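Local coordinates for protein copper-containing nitrite reductase (Thermus scotoductus, PDB 6HBE) that probably reduces nitrite to nitric oxide with electrons from a cytochrome c, as a copper-containing homotrimer whose chain carries an extra copper-binding domain, at residues Pro152-Gln160 and Pro287-Glu295. Sequence-based numbering, arbitrary orientation.
Sequences PDLKLYIIQ and PRIPEVRAE
V292 is paired with L156 through one solitary beta bridge, in which an otherwise irregular chain runs alongside the first half of strand 154-163 in the same direction for a few residues, a worked example of how a linker can pair with a strand without becoming one. Two backbone bonds flank the bridge: Y157 N to V292 O at 2.9 Å, and a weak one from V292 N to K155 O at 3.5 Å. Beside them, CG2 of V292 meets CD2 of L156, 3.5 Å away, while CB of A294 packs against CB of Y157 and CG1 of I159. The Y157 ring presents its edge to V292 O, which lies in the ring plane 3.3 Å from CD1. E291 OE1 also comes to the ring edge, 3.7 Å from CE1 of Y157, with the carboxylate plane turned 67° from the ring. With CG between its backbone N and carbonyl carbon (chi1 66°) and the chain extended beyond, E291 brings OE1 to a water that donates to it at 2.6 Å and also bonds to Y157 OH. Outside the segments, Y157 stacks on Y203. L154 fills the span toward R288, its CD1 3.7 Å from I289 O. There R288, bent at chi2 and chi3, folds back so that CD lies 3.2 Å from D153 O and one guanidinium face receives D153 CB, while NH1 forms a salt bridge with D198. A leucine here would probably leave D198 without this cationic partner and take away the flat group lying over D153 CB. Thus main-chain bonds, apolar contacts and one water bridge join the linker between strands 277-282 and 309-311 to its neighbour around L156 and V292, whereas the charge of R288 is tied to D198; the linker needs no regular strand of its own because strand 154-163 supplies K155 O and Y157 N.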
# COMPACT_ATOMS: atom_id res chain seq x y z
N PRO C 152 18.53 -19.74 -24.65
CA PRO C 152 17.73 -20.42 -23.64
C PRO C 152 17.08 -21.69 -24.16
O PRO C 152 16.69 -21.73 -25.32
CB PRO C 152 16.63 -19.40 -23.29
CG PRO C 152 17.20 -18.07 -23.66
CD PRO C 152 18.16 -18.32 -24.80
N ASP C 153 16.93 -22.69 -23.30
CA ASP C 153 16.09 -23.83 -23.60
C ASP C 153 14.60 -23.49 -23.61
O ASP C 153 13.86 -24.07 -24.37
CB ASP C 153 16.38 -24.97 -22.61
CG ASP C 153 17.83 -25.46 -22.71
OD1 ASP C 153 18.25 -25.85 -23.81
OD2 ASP C 153 18.57 -25.42 -21.71
N LEU C 154 14.16 -22.55 -22.77
CA LEU C 154 12.79 -22.01 -22.84
C LEU C 154 12.78 -20.54 -22.37
O LEU C 154 13.41 -20.20 -21.36
CB LEU C 154 11.85 -22.86 -21.98
CG LEU C 154 10.35 -22.57 -22.00
CD1 LEU C 154 9.68 -22.73 -23.37
CD2 LEU C 154 9.68 -23.49 -21.00
N LYS C 155 12.08 -19.69 -23.12
CA LYS C 155 11.79 -18.29 -22.74
C LYS C 155 10.38 -18.21 -22.18
O LYS C 155 9.45 -18.77 -22.76
CB LYS C 155 11.94 -17.37 -23.94
CG LYS C 155 13.37 -17.25 -24.45
CD LYS C 155 13.42 -16.38 -25.70
CE LYS C 155 14.85 -16.02 -26.08
NZ LYS C 155 14.87 -15.15 -27.29
N LEU C 156 10.23 -17.48 -21.07
CA LEU C 156 8.96 -17.30 -20.39
C LEU C 156 8.75 -15.78 -20.28
O LEU C 156 9.61 -15.09 -19.72
CB LEU C 156 9.01 -17.90 -19.00
CG LEU C 156 9.34 -19.40 -18.89
CD1 LEU C 156 9.34 -19.80 -17.42
CD2 LEU C 156 8.33 -20.26 -19.64
N TYR C 157 7.65 -15.29 -20.84
CA TYR C 157 7.27 -13.86 -20.80
C TYR C 157 6.06 -13.71 -19.88
O TYR C 157 4.99 -14.33 -20.12
CB TYR C 157 6.98 -13.35 -22.21
CG TYR C 157 8.12 -13.46 -23.22
CD1 TYR C 157 8.26 -14.59 -24.03
CD2 TYR C 157 8.97 -12.40 -23.47
CE1 TYR C 157 9.25 -14.69 -25.00
CE2 TYR C 157 9.95 -12.48 -24.45
CZ TYR C 157 10.09 -13.65 -25.21
OH TYR C 157 11.06 -13.77 -26.19
N ILE C 158 6.23 -12.91 -18.81
CA ILE C 158 5.22 -12.82 -17.74
C ILE C 158 4.86 -11.35 -17.40
O ILE C 158 5.75 -10.57 -17.07
CB ILE C 158 5.77 -13.46 -16.43
CG1 ILE C 158 6.18 -14.93 -16.63
CG2 ILE C 158 4.72 -13.37 -15.30
CD1 ILE C 158 5.02 -15.89 -16.70
N ILE C 159 3.57 -11.01 -17.42
CA ILE C 159 3.07 -9.75 -16.85
C ILE C 159 2.31 -10.05 -15.58
O ILE C 159 1.51 -10.99 -15.56
CB ILE C 159 2.15 -8.98 -17.84
CG1 ILE C 159 3.02 -8.25 -18.87
CG2 ILE C 159 1.23 -8.01 -17.12
CD1 ILE C 159 2.27 -7.66 -20.05
N GLN C 160 2.60 -9.27 -14.54
CA GLN C 160 1.76 -9.18 -13.36
C GLN C 160 0.85 -7.97 -13.44
O GLN C 160 1.33 -6.88 -13.70
CB GLN C 160 2.63 -9.11 -12.07
CG GLN C 160 1.78 -9.14 -10.80
CD GLN C 160 2.62 -9.12 -9.52
OE1 GLN C 160 3.60 -9.87 -9.36
NE2 GLN C 160 2.25 -8.23 -8.60
N PRO C 287 8.43 -32.46 -22.70
CA PRO C 287 8.54 -31.93 -24.05
C PRO C 287 8.89 -30.46 -24.05
O PRO C 287 8.60 -29.75 -23.07
CB PRO C 287 7.14 -32.14 -24.62
CG PRO C 287 6.26 -32.04 -23.43
CD PRO C 287 7.03 -32.75 -22.34
N ARG C 288 9.56 -30.02 -25.10
CA ARG C 288 9.77 -28.62 -25.31
C ARG C 288 8.51 -27.92 -25.86
O ARG C 288 8.17 -28.04 -27.05
CB ARG C 288 10.96 -28.41 -26.23
CG ARG C 288 11.44 -26.98 -26.25
CD ARG C 288 11.93 -26.54 -24.88
NE ARG C 288 13.05 -27.36 -24.38
CZ ARG C 288 13.33 -27.64 -23.10
NH1 ARG C 288 12.53 -27.24 -22.10
NH2 ARG C 288 14.42 -28.37 -22.80
N ILE C 289 7.78 -27.23 -24.98
CA ILE C 289 6.55 -26.55 -25.39
C ILE C 289 6.87 -25.23 -26.07
O ILE C 289 8.00 -24.74 -25.99
CB ILE C 289 5.58 -26.33 -24.23
CG1 ILE C 289 6.18 -25.40 -23.14
CG2 ILE C 289 5.16 -27.68 -23.67
CD1 ILE C 289 5.10 -24.62 -22.42
N PRO C 290 5.88 -24.65 -26.77
CA PRO C 290 6.12 -23.30 -27.31
C PRO C 290 6.28 -22.25 -26.19
O PRO C 290 5.74 -22.43 -25.08
CB PRO C 290 4.85 -23.01 -28.11
CG PRO C 290 4.08 -24.29 -28.18
CD PRO C 290 4.50 -25.12 -27.03
N GLU C 291 7.03 -21.19 -26.48
CA GLU C 291 7.28 -20.12 -25.52
C GLU C 291 6.00 -19.57 -24.87
O GLU C 291 4.95 -19.45 -25.50
CB GLU C 291 8.11 -19.00 -26.14
CG GLU C 291 7.43 -18.24 -27.25
CD GLU C 291 8.27 -17.10 -27.82
OE1 GLU C 291 9.51 -17.15 -27.73
OE2 GLU C 291 7.65 -16.15 -28.33
N VAL C 292 6.11 -19.22 -23.59
CA VAL C 292 4.97 -18.69 -22.83
C VAL C 292 4.92 -17.20 -23.14
O VAL C 292 5.86 -16.47 -22.79
CB VAL C 292 5.13 -18.97 -21.33
CG1 VAL C 292 4.02 -18.29 -20.51
CG2 VAL C 292 5.10 -20.47 -21.08
N ARG C 293 3.87 -16.78 -23.84
CA ARG C 293 3.68 -15.37 -24.23
C ARG C 293 2.93 -14.58 -23.12
O ARG C 293 2.00 -15.10 -22.44
CB ARG C 293 2.87 -15.30 -25.55
CG ARG C 293 3.49 -16.07 -26.72
CD ARG C 293 2.57 -16.13 -27.94
NE ARG C 293 2.36 -14.79 -28.48
CZ ARG C 293 3.25 -14.08 -29.18
NH1 ARG C 293 4.42 -14.57 -29.54
NH2 ARG C 293 2.91 -12.85 -29.56
N ALA C 294 3.24 -13.29 -23.04
CA ALA C 294 2.66 -12.43 -21.99
C ALA C 294 1.36 -11.83 -22.47
O ALA C 294 1.25 -10.59 -22.61
CB ALA C 294 3.65 -11.37 -21.60
N GLU C 295 0.35 -12.69 -22.65
CA GLU C 295 -0.91 -12.35 -23.31
C GLU C 295 -2.04 -13.02 -22.56
O GLU C 295 -1.91 -14.19 -22.14
CB GLU C 295 -0.92 -12.84 -24.78
CG GLU C 295 0.08 -12.12 -25.68
CD GLU C 295 0.21 -12.68 -27.10
OE1 GLU C 295 -0.18 -13.85 -27.35
OE2 GLU C 295 0.82 -11.97 -27.96
O HOH W 1 10.57 -14.84 -28.39